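Local coordinates for protein Pcdhgc3 (Mus musculus, PDB 4ZI8) that probably acts as a calcium-dependent cell-adhesion protein that helps set up specific neuronal connections, here as its three N-terminal extracellular cadherin domains, at residues E168-R173 with A184-R190; L192-P198 with V224-N230; A233-Y239 with A324-V328. All coordinates share one frame; numbering follows the deposited sequence.

Contact 1 of 3, residues E168-R173 with A184-R190; sequences EYFALR and AELVLER
Strands 170-173 and 184-188 run antiparallel, their N-to-C directions 146° apart. Ala171 with Val187 and Arg173 with Glu185 are hydrogen-bonded pairs. Phe170 with Leu188 and Leu172 with Leu186 are the non-hydrogen-bonded ones. Just before the Phe170-Leu188 bridge, Tyr169 O takes two backbone donors: Glu189 N at 2.7 Å and Arg190 N at 3.1 Å.

Phe170, Leu172, Leu186 and Leu188 share one sheet face. Leu186 CD1 sits over a face of the Phe170 ring, 4.0 Å from its centroid and 16° off the normal, a CH-pi contact. Leu188 CD1 reaches Phe170 CE1 obliquely, at 3.4 Å. Leu172 lays CD1 against Ala184 CB at 3.8 Å. Leu202 and Leu204 of strand 199-208 pack against this face.

On the other face, the extended Arg173 chain passes Val187 CG2, which lies 3.6 Å from Arg173 NE. Glu185 is turned to the salt bridge of its OE2 with Arg143.

At the open end Arg190 bends at chi3 (45°), and its NH1 grips Glu168 twice. It meets Glu168 OE2 at 2.7 Å, on the anti lone pair, in a salt bridge with the two flat groups nearly coplanar. It also donates to Glu168 O at 2.8 Å, from above the carbonyl plane. Glu168 CG covers the centre of one face of the Tyr169 ring, whose hydroxyl bonds Glu197.

This is a beta hairpin in the second cadherin domain. Strand 143-145 extends its three-stranded sheet, one layer of the Greek-key beta sandwich typical of cadherin repeats.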
loop_
_atom_site.group_PDB
_atom_site.type_symbol
_atom_site.label_atom_id
_atom_site.label_comp_id
_atom_site.label_asym_id
_atom_site.label_seq_id
_atom_site.Cartn_x
_atom_site.Cartn_y
_atom_site.Cartn_z
ATOM N N GLU B 168 19.757 1.715 3.501
ATOM C CA GLU B 168 19.761 2.870 2.610
ATOM C C GLU B 168 18.374 3.397 2.246
ATOM O O GLU B 168 18.285 4.372 1.503
ATOM C CB GLU B 168 20.548 2.554 1.334
ATOM C CG GLU B 168 19.840 1.695 0.357
ATOM C CD GLU B 168 20.616 1.534 -0.966
ATOM O OE1 GLU B 168 21.247 0.470 -1.166
ATOM O OE2 GLU B 168 20.590 2.471 -1.800
ATOM N N TYR B 169 17.302 2.804 2.770
ATOM C CA TYR B 169 15.952 3.193 2.347
ATOM C C TYR B 169 15.060 3.815 3.417
ATOM O O TYR B 169 14.186 4.645 3.101
ATOM C CB TYR B 169 15.197 1.988 1.799
ATOM C CG TYR B 169 15.897 1.262 0.672
ATOM C CD1 TYR B 169 15.862 1.749 -0.637
ATOM C CD2 TYR B 169 16.582 0.086 0.922
ATOM C CE1 TYR B 169 16.499 1.077 -1.652
ATOM C CE2 TYR B 169 17.217 -0.586 -0.078
ATOM C CZ TYR B 169 17.179 -0.095 -1.360
ATOM O OH TYR B 169 17.835 -0.801 -2.336
ATOM N N PHE B 170 15.246 3.377 4.660
ATOM C CA PHE B 170 14.316 3.678 5.750
ATOM C C PHE B 170 14.970 4.413 6.921
ATOM O O PHE B 170 16.038 4.013 7.412
ATOM C CB PHE B 170 13.705 2.388 6.287
ATOM C CG PHE B 170 12.881 1.617 5.291
ATOM C CD1 PHE B 170 11.572 1.981 5.025
ATOM C CD2 PHE B 170 13.398 0.502 4.664
ATOM C CE1 PHE B 170 10.807 1.271 4.140
ATOM C CE2 PHE B 170 12.643 -0.207 3.763
ATOM C CZ PHE B 170 11.337 0.172 3.509
ATOM N N ALA B 171 14.331 5.478 7.390
ATOM C CA ALA B 171 14.676 6.026 8.705
ATOM C C ALA B 171 13.698 5.466 9.733
ATOM O O ALA B 171 12.682 4.866 9.364
ATOM C CB ALA B 171 14.656 7.549 8.703
ATOM N N LEU B 172 14.017 5.636 11.014
ATOM C CA LEU B 172 13.152 5.174 12.102
ATOM C C LEU B 172 12.571 6.352 12.854
ATOM O O LEU B 172 13.289 7.303 13.153
ATOM C CB LEU B 172 13.919 4.285 13.080
ATOM C CG LEU B 172 13.029 3.388 13.957
ATOM C CD1 LEU B 172 12.356 2.326 13.091
ATOM C CD2 LEU B 172 13.812 2.719 15.097
ATOM N N ARG B 173 11.279 6.309 13.160
ATOM C CA ARG B 173 10.724 7.244 14.153
ATOM C C ARG B 173 10.210 6.506 15.357
ATOM O O ARG B 173 9.665 5.423 15.220
ATOM C CB ARG B 173 9.605 8.074 13.567
ATOM C CG ARG B 173 10.097 8.851 12.431
ATOM C CD ARG B 173 9.126 9.869 12.003
ATOM N NE ARG B 173 9.742 10.663 10.950
ATOM C CZ ARG B 173 9.091 11.582 10.253
ATOM N NH1 ARG B 173 7.807 11.805 10.508
ATOM N NH2 ARG B 173 9.722 12.273 9.319
ATOM N N ALA B 184 7.833 2.025 17.202
ATOM C CA ALA B 184 8.619 2.561 16.120
ATOM C C ALA B 184 7.842 2.454 14.789
ATOM O O ALA B 184 6.949 1.613 14.644
ATOM C CB ALA B 184 9.933 1.827 16.038
ATOM N N GLU B 185 8.167 3.315 13.833
ATOM C CA GLU B 185 7.676 3.135 12.469
ATOM C C GLU B 185 8.814 3.359 11.514
ATOM O O GLU B 185 9.663 4.215 11.749
ATOM C CB GLU B 185 6.517 4.079 12.160
ATOM C CG GLU B 185 6.831 5.553 12.343
ATOM C CD GLU B 185 5.593 6.442 12.212
ATOM O OE1 GLU B 185 4.484 5.901 11.996
ATOM O OE2 GLU B 185 5.732 7.682 12.342
ATOM N N LEU B 186 8.874 2.567 10.453
ATOM C CA LEU B 186 9.788 2.887 9.369
ATOM C C LEU B 186 9.266 4.086 8.626
ATOM O O LEU B 186 8.060 4.241 8.463
ATOM C CB LEU B 186 9.933 1.744 8.380
ATOM C CG LEU B 186 10.428 0.421 8.910
ATOM C CD1 LEU B 186 10.345 -0.525 7.737
ATOM C CD2 LEU B 186 11.847 0.541 9.403
ATOM N N VAL B 187 10.171 4.931 8.160
ATOM C CA VAL B 187 9.791 5.992 7.254
ATOM C C VAL B 187 10.562 5.781 5.977
ATOM O O VAL B 187 11.799 5.740 5.996
ATOM C CB VAL B 187 10.105 7.372 7.816
ATOM C CG1 VAL B 187 9.753 8.445 6.786
ATOM C CG2 VAL B 187 9.358 7.577 9.131
ATOM N N LEU B 188 9.847 5.668 4.863
ATOM C CA LEU B 188 10.513 5.425 3.581
ATOM C C LEU B 188 11.174 6.717 3.126
ATOM O O LEU B 188 10.493 7.696 2.825
ATOM C CB LEU B 188 9.516 4.911 2.557
ATOM C CG LEU B 188 10.133 4.531 1.207
ATOM C CD1 LEU B 188 11.005 3.276 1.363
ATOM C CD2 LEU B 188 9.037 4.326 0.176
ATOM N N GLU B 189 12.508 6.725 3.112
ATOM C CA GLU B 189 13.288 7.932 2.841
ATOM C C GLU B 189 13.792 7.993 1.403
ATOM O O GLU B 189 13.905 9.069 0.832
ATOM C CB GLU B 189 14.479 8.019 3.794
ATOM C CG GLU B 189 14.083 8.092 5.219
ATOM C CD GLU B 189 14.318 9.451 5.778
ATOM O OE1 GLU B 189 15.220 10.140 5.257
ATOM O OE2 GLU B 189 13.604 9.839 6.724
ATOM N N ARG B 190 14.112 6.828 0.840
ATOM C CA ARG B 190 14.494 6.703 -0.559
ATOM C C ARG B 190 13.648 5.595 -1.167
ATOM O O ARG B 190 13.441 4.561 -0.545
ATOM C CB ARG B 190 15.999 6.411 -0.692
ATOM C CG ARG B 190 16.884 7.402 0.116
ATOM C CD ARG B 190 18.400 7.198 -0.037
ATOM N NE ARG B 190 18.846 6.977 -1.420
ATOM C CZ ARG B 190 19.232 5.801 -1.892
ATOM N NH1 ARG B 190 19.226 4.736 -1.107
ATOM N NH2 ARG B 190 19.632 5.689 -3.137
#

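Contact 2 of 3, residues L192-P198 with V224-N230. With CA (calcium ion), chain Q; CA (calcium ion), chain R; CA (calcium ion), chain S.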
loop_
_atom_site.group_PDB
_atom_site.type_symbol
_atom_site.label_atom_id
_atom_site.label_comp_id
_atom_site.label_asym_id
_atom_site.label_seq_id
_atom_site.Cartn_x
_atom_site.Cartn_y
_atom_site.Cartn_z
ATOM N N LEU B 192 12.151 2.430 -2.974
ATOM C CA LEU B 192 12.611 1.068 -3.215
ATOM C C LEU B 192 12.710 0.851 -4.717
ATOM O O LEU B 192 12.099 1.584 -5.497
ATOM C CB LEU B 192 11.662 0.041 -2.602
ATOM C CG LEU B 192 11.441 0.151 -1.099
ATOM C CD1 LEU B 192 10.335 -0.800 -0.681
ATOM C CD2 LEU B 192 12.738 -0.161 -0.368
ATOM N N ASP B 193 13.456 -0.175 -5.117
ATOM C CA ASP B 193 13.647 -0.478 -6.523
ATOM C C ASP B 193 13.782 -1.976 -6.679
ATOM O O ASP B 193 14.821 -2.529 -6.370
ATOM C CB ASP B 193 14.871 0.226 -7.086
ATOM C CG ASP B 193 15.061 -0.038 -8.581
ATOM O OD1 ASP B 193 14.164 -0.620 -9.223
ATOM O OD2 ASP B 193 16.105 0.346 -9.132
ATOM N N TRP B 194 12.720 -2.633 -7.168
ATOM C CA TRP B 194 12.693 -4.089 -7.276
ATOM C C TRP B 194 13.798 -4.610 -8.173
ATOM O O TRP B 194 14.367 -5.686 -7.899
ATOM C CB TRP B 194 11.343 -4.593 -7.815
ATOM C CG TRP B 194 11.264 -6.102 -7.826
ATOM C CD1 TRP B 194 10.734 -6.912 -6.848
ATOM C CD2 TRP B 194 11.748 -6.981 -8.852
ATOM N NE1 TRP B 194 10.857 -8.235 -7.214
ATOM C CE2 TRP B 194 11.483 -8.304 -8.430
ATOM C CE3 TRP B 194 12.393 -6.777 -10.080
ATOM C CZ2 TRP B 194 11.820 -9.412 -9.195
ATOM C CZ3 TRP B 194 12.725 -7.881 -10.848
ATOM C CH2 TRP B 194 12.449 -9.188 -10.389
ATOM N N GLU B 195 14.085 -3.848 -9.225
ATOM C CA GLU B 195 15.066 -4.265 -10.209
ATOM C C GLU B 195 16.454 -4.328 -9.603
ATOM O O GLU B 195 17.277 -5.106 -10.055
ATOM C CB GLU B 195 15.066 -3.332 -11.424
ATOM C CG GLU B 195 13.929 -3.589 -12.417
ATOM C CD GLU B 195 12.579 -3.104 -11.921
ATOM O OE1 GLU B 195 12.554 -2.164 -11.109
ATOM O OE2 GLU B 195 11.533 -3.654 -12.338
ATOM N N ARG B 196 16.709 -3.517 -8.581
ATOM C CA ARG B 196 18.041 -3.424 -8.015
ATOM C C ARG B 196 18.162 -4.267 -6.731
ATOM O O ARG B 196 19.088 -5.050 -6.578
ATOM C CB ARG B 196 18.385 -1.954 -7.766
ATOM C CG ARG B 196 19.620 -1.715 -6.899
ATOM C CD ARG B 196 19.846 -0.216 -6.650
ATOM N NE ARG B 196 20.994 0.039 -5.776
ATOM C CZ ARG B 196 20.909 0.353 -4.482
ATOM N NH1 ARG B 196 19.720 0.465 -3.898
ATOM N NH2 ARG B 196 22.013 0.563 -3.769
ATOM N N GLU B 197 17.207 -4.128 -5.821
ATOM C CA GLU B 197 17.201 -4.918 -4.611
ATOM C C GLU B 197 15.767 -5.355 -4.297
ATOM O O GLU B 197 14.978 -4.557 -3.799
ATOM C CB GLU B 197 17.806 -4.111 -3.449
ATOM C CG GLU B 197 18.268 -4.963 -2.283
ATOM C CD GLU B 197 18.878 -4.145 -1.141
ATOM O OE1 GLU B 197 19.076 -2.920 -1.315
ATOM O OE2 GLU B 197 19.154 -4.740 -0.063
ATOM N N PRO B 198 15.423 -6.617 -4.600
ATOM C CA PRO B 198 14.035 -7.058 -4.457
ATOM C C PRO B 198 13.643 -7.430 -3.034
ATOM O O PRO B 198 12.471 -7.716 -2.769
ATOM C CB PRO B 198 13.966 -8.291 -5.367
ATOM C CG PRO B 198 15.335 -8.816 -5.392
ATOM C CD PRO B 198 16.239 -7.618 -5.312
ATOM N N VAL B 224 10.222 -6.377 -1.559
ATOM C CA VAL B 224 9.848 -5.289 -2.457
ATOM C C VAL B 224 8.868 -5.824 -3.485
ATOM O O VAL B 224 9.116 -6.846 -4.119
ATOM C CB VAL B 224 11.073 -4.663 -3.131
ATOM C CG1 VAL B 224 10.648 -3.501 -4.037
ATOM C CG2 VAL B 224 12.055 -4.178 -2.065
ATOM N N LEU B 225 7.717 -5.182 -3.633
ATOM C CA LEU B 225 6.820 -5.593 -4.723
ATOM C C LEU B 225 7.141 -4.875 -6.035
ATOM O O LEU B 225 7.251 -3.652 -6.072
ATOM C CB LEU B 225 5.358 -5.347 -4.350
ATOM C CG LEU B 225 4.895 -6.083 -3.085
ATOM C CD1 LEU B 225 3.512 -5.615 -2.680
ATOM C CD2 LEU B 225 4.869 -7.586 -3.373
ATOM N N ASP B 226 7.295 -5.646 -7.107
ATOM C CA ASP B 226 7.566 -5.097 -8.423
ATOM C C ASP B 226 6.435 -4.193 -8.907
ATOM O O ASP B 226 5.247 -4.485 -8.695
ATOM C CB ASP B 226 7.766 -6.217 -9.450
ATOM C CG ASP B 226 8.072 -5.679 -10.841
ATOM O OD1 ASP B 226 9.038 -4.904 -10.968
ATOM O OD2 ASP B 226 7.356 -6.029 -11.812
ATOM N N ALA B 227 6.807 -3.096 -9.548
ATOM C CA ALA B 227 5.855 -2.288 -10.287
ATOM C C ALA B 227 6.314 -2.245 -11.735
ATOM O O ALA B 227 7.495 -2.491 -12.023
ATOM C CB ALA B 227 5.764 -0.906 -9.719
ATOM N N ASN B 228 5.385 -1.945 -12.638
ATOM C CA ASN B 228 5.687 -1.866 -14.058
ATOM C C ASN B 228 6.345 -0.537 -14.366
ATOM O O ASN B 228 5.732 0.344 -14.961
ATOM C CB ASN B 228 4.410 -2.028 -14.877
ATOM C CG ASN B 228 4.673 -2.304 -16.346
ATOM O OD1 ASN B 228 5.721 -2.830 -16.738
ATOM N ND2 ASN B 228 3.682 -1.992 -17.174
ATOM N N ASP B 229 7.588 -0.369 -13.938
ATOM C CA ASP B 229 8.257 0.893 -14.190
ATOM C C ASP B 229 9.331 0.744 -15.235
ATOM O O ASP B 229 10.248 1.560 -15.297
ATOM C CB ASP B 229 8.836 1.489 -12.889
ATOM C CG ASP B 229 9.723 0.513 -12.112
ATOM O OD1 ASP B 229 9.821 -0.657 -12.499
ATOM O OD2 ASP B 229 10.312 0.909 -11.081
ATOM N N ASN B 230 9.215 -0.282 -16.077
ATOM C CA ASN B 230 10.092 -0.383 -17.237
ATOM C C ASN B 230 9.355 -0.728 -18.519
ATOM O O ASN B 230 8.532 -1.638 -18.537
ATOM C CB ASN B 230 11.180 -1.422 -16.995
ATOM C CG ASN B 230 12.164 -0.974 -15.962
ATOM O OD1 ASN B 230 13.101 -0.229 -16.256
ATOM N ND2 ASN B 230 11.965 -1.427 -14.738
HETATM CA CA CA Q . 9.754 -2.832 -11.825
HETATM CA CA CA R . 12.280 -0.112 -10.415
HETATM CA CA CA S . 7.483 -3.606 -18.074
HETATM O O HOH W 1 13.418 0.371 -12.525
HETATM O O HOH W 2 12.876 1.935 -9.719
#
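The Glu195 chain bends at chi2 (74°), which sets its carboxylate between two calcium ions. Asp229 comes to meet it with CG wedged between its own N and carbonyl carbon (chi1 53°). Both carboxylates then span the same two calcium ions. Glu195 OE2 binds the chain Q calcium at 2.0 Å, and Glu195 OE1 binds the chain R calcium at 2.2 Å. Asp229 splits likewise, with OD1 on the first ion and OD2 on the second. Asp226 OD1 and the carbonyl of Ala227 add to the chain Q site. The other oxygen of that carboxylate, Asp226 OD2, is held by Asn266. Asp193 OD1 and two waters add to the chain R site.

The close oxygens of Glu195 and Asp226, 3.1 Å apart at OE2 and OD1, are held together by the metal between them. Their carboxylate planes stand 66° apart. This is the calcium-bound linker between the second and third cadherin domains. Glu136 joins both sites and Asp262 joins the chain Q site. Asn228 OD1 and Asn230 O bind a third calcium, chain S, whose shell is completed by Asp260, Asp262, Asn266 and Asp316.

Beside the ions the Trp194 ring is sandwiched. Asp226 CB lies over one face of its five-membered ring, 4.0 Å from the centroid in a CH-pi contact, and Pro198 CB covers the opposite face. The ring edge meets Val224 O, 3.2 Å from Trp194 CD1. Val224 CG1 fills in against Trp194 CB and Leu192 CB. Asp193 OD1 also accepts from Glu195 N at 3.2 Å, an Asx turn that ties together two calcium ligands. Away from the metals, Val224 N donates to Pro198 O at 2.9 Å.

Contact 3 of 3, residues A233-Y239 with A324-V328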
loop_
_atom_site.group_PDB
_atom_site.type_symbol
_atom_site.label_atom_id
_atom_site.label_comp_id
_atom_site.label_asym_id
_atom_site.label_seq_id
_atom_site.Cartn_x
_atom_site.Cartn_y
_atom_site.Cartn_z
ATOM N N ALA B 233 12.143 -2.871 -24.571
ATOM C CA ALA B 233 13.115 -2.221 -25.440
ATOM C C ALA B 233 13.564 -3.204 -26.500
ATOM O O ALA B 233 14.080 -4.267 -26.161
ATOM C CB ALA B 233 14.312 -1.721 -24.642
ATOM N N PHE B 234 13.383 -2.852 -27.769
ATOM C CA PHE B 234 13.846 -3.717 -28.850
ATOM C C PHE B 234 15.362 -3.802 -28.905
ATOM O O PHE B 234 16.050 -2.837 -28.606
ATOM C CB PHE B 234 13.279 -3.236 -30.196
ATOM C CG PHE B 234 11.891 -3.744 -30.455
ATOM C CD1 PHE B 234 11.693 -5.038 -30.921
ATOM C CD2 PHE B 234 10.787 -2.958 -30.183
ATOM C CE1 PHE B 234 10.433 -5.524 -31.129
ATOM C CE2 PHE B 234 9.504 -3.446 -30.401
ATOM C CZ PHE B 234 9.329 -4.725 -30.867
ATOM N N ASN B 235 15.870 -4.982 -29.247
ATOM C CA ASN B 235 17.295 -5.182 -29.456
ATOM C C ASN B 235 17.825 -4.272 -30.539
ATOM O O ASN B 235 18.938 -3.762 -30.449
ATOM C CB ASN B 235 17.587 -6.637 -29.804
ATOM C CG ASN B 235 17.787 -7.494 -28.569
ATOM O OD1 ASN B 235 17.258 -7.191 -27.498
ATOM N ND2 ASN B 235 18.566 -8.560 -28.705
ATOM N N GLN B 236 17.013 -4.075 -31.566
ATOM C CA GLN B 236 17.350 -3.140 -32.618
ATOM C C GLN B 236 16.086 -2.479 -33.111
ATOM O O GLN B 236 14.991 -3.040 -33.011
ATOM C CB GLN B 236 18.105 -3.835 -33.756
ATOM C CG GLN B 236 17.492 -5.091 -34.240
ATOM C CD GLN B 236 18.364 -5.790 -35.257
ATOM O OE1 GLN B 236 19.195 -6.620 -34.899
ATOM N NE2 GLN B 236 18.197 -5.443 -36.528
ATOM N N SER B 237 16.241 -1.258 -33.601
ATOM C CA SER B 237 15.110 -0.444 -33.989
ATOM C C SER B 237 14.683 -0.775 -35.404
ATOM O O SER B 237 13.526 -0.591 -35.763
ATOM C CB SER B 237 15.453 1.037 -33.887
ATOM O OG SER B 237 15.372 1.458 -32.537
ATOM N N LEU B 238 15.626 -1.273 -36.192
ATOM C CA LEU B 238 15.381 -1.514 -37.599
ATOM C C LEU B 238 15.814 -2.923 -37.974
ATOM O O LEU B 238 16.959 -3.324 -37.709
ATOM C CB LEU B 238 16.112 -0.470 -38.454
ATOM C CG LEU B 238 16.162 -0.651 -39.978
ATOM C CD1 LEU B 238 14.768 -0.738 -40.558
ATOM C CD2 LEU B 238 16.912 0.494 -40.618
ATOM N N TYR B 239 14.886 -3.666 -38.580
ATOM C CA TYR B 239 15.177 -4.983 -39.159
ATOM C C TYR B 239 15.020 -4.938 -40.690
ATOM O O TYR B 239 14.081 -4.326 -41.194
ATOM C CB TYR B 239 14.256 -6.059 -38.569
ATOM C CG TYR B 239 14.389 -6.277 -37.074
ATOM C CD1 TYR B 239 13.768 -5.430 -36.169
ATOM C CD2 TYR B 239 15.110 -7.357 -36.572
ATOM C CE1 TYR B 239 13.879 -5.640 -34.802
ATOM C CE2 TYR B 239 15.223 -7.581 -35.223
ATOM C CZ TYR B 239 14.608 -6.722 -34.337
ATOM O OH TYR B 239 14.732 -6.957 -32.983
ATOM N N ALA B 324 7.083 -0.323 -26.996
ATOM C CA ALA B 324 8.312 -0.085 -27.729
ATOM C C ALA B 324 7.967 -0.368 -29.190
ATOM O O ALA B 324 6.991 -1.075 -29.461
ATOM C CB ALA B 324 9.417 -0.973 -27.243
ATOM N N HIS B 325 8.741 0.183 -30.110
ATOM C CA HIS B 325 8.442 0.037 -31.527
ATOM C C HIS B 325 9.675 -0.285 -32.304
ATOM O O HIS B 325 10.764 0.191 -31.968
ATOM C CB HIS B 325 7.824 1.314 -32.076
ATOM C CG HIS B 325 6.717 1.830 -31.231
ATOM N ND1 HIS B 325 5.412 1.423 -31.398
ATOM C CD2 HIS B 325 6.724 2.678 -30.169
ATOM C CE1 HIS B 325 4.656 2.022 -30.494
ATOM N NE2 HIS B 325 5.427 2.792 -29.737
ATOM N N CYS B 326 9.509 -1.088 -33.347
ATOM C CA CYS B 326 10.581 -1.271 -34.290
ATOM C C CYS B 326 9.985 -1.302 -35.693
ATOM O O CYS B 326 8.752 -1.315 -35.880
ATOM C CB CYS B 326 11.371 -2.550 -34.002
ATOM S SG CYS B 326 10.466 -4.024 -34.405
ATOM N N LYS B 327 10.871 -1.287 -36.671
ATOM C CA LYS B 327 10.456 -1.278 -38.059
ATOM C C LYS B 327 11.137 -2.411 -38.804
ATOM O O LYS B 327 12.332 -2.634 -38.635
ATOM C CB LYS B 327 10.797 0.069 -38.694
ATOM C CG LYS B 327 10.382 0.214 -40.133
ATOM C CD LYS B 327 10.621 1.641 -40.596
ATOM C CE LYS B 327 11.577 2.346 -39.681
ATOM N NZ LYS B 327 12.222 3.517 -40.339
ATOM N N VAL B 328 10.378 -3.134 -39.616
ATOM C CA VAL B 328 10.942 -4.148 -40.482
ATOM C C VAL B 328 10.791 -3.686 -41.928
ATOM O O VAL B 328 9.689 -3.396 -42.367
ATOM C CB VAL B 328 10.239 -5.492 -40.317
ATOM C CG1 VAL B 328 11.006 -6.568 -41.069
ATOM C CG2 VAL B 328 10.121 -5.818 -38.839
HETATM O O HOH W 3 12.975 0.807 -30.886
#
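Ala324 opens the run by placing its CB 3.8 Å from Phe234 CD2. Its carbonyl O lies at the edge of the same ring, near the ring plane.

The backbone of His325 passes the Phe234 ring obliquely. CB of His325 points away from 233-239, and its NE2 is hydrogen-bonded to Asp179 of the second subunit.

Cys326 meets both aromatic rings of 233-239. Its SG stands between the backbone N and the carbonyl carbon (chi1 72°), which lays it over one face of Phe234. Cys326 SG is 3.8 Å from the centroid of the Phe234 ring and 17° off the normal, a sulfur-aromatic contact. Cys326 CB lies over the same ring in a CH-pi contact. Cys326 SG also lies 3.8 Å from Tyr239 CE1, oblique to that ring. Tyr239 OH is tied to Leu257 N. Gln236 CG covers a face of the Tyr239 ring, and Gln236 NE2 donates to Leu238 O.

Here the first strand of the third cadherin domain changes partners. Residues 233-234 pair with strand 252-259 in one sheet. After a short break, 238-244 runs parallel to 324-333 in the other. Such a split first strand, shared by both sheets of the sandwich, is a cadherin feature.

Lys327 carries both backbone hydrogen bonds between 233-239 and 324-328. Its N donates to Ser237 O at 2.9 Å. Its O receives Tyr239 N at 2.8 Å, almost straight at 176°, and lies near the plane of the Tyr239 ring at its edge. Val328 then sets CG1 4.1 Å from Tyr239 CB, and Val328 CA makes a CA-H...O contact to Tyr239 O at 3.2 Å.

In the fold
The three contacts follow one another along the rod-like chain. Contacts 1 and 2 touch, with centres 18 Å apart. Glu168 OE1 makes a 2.7 Å salt bridge to Arg196 NH2. Leu192 CD2 packs on Tyr169 CG at 3.6 Å. The hairpin of contact 1 thus rests on the loop that supplies Asp193 and Glu195 to the calcium ions. Contact 3 adjoins contact 2 only through the sequence, with centres 25 Å apart, and lies in the next domain. The side chain of Ala233 is about 10 Å from a bound calcium. Contacts 1 and 3 do not touch; their nearest atoms are about 23 Å apart.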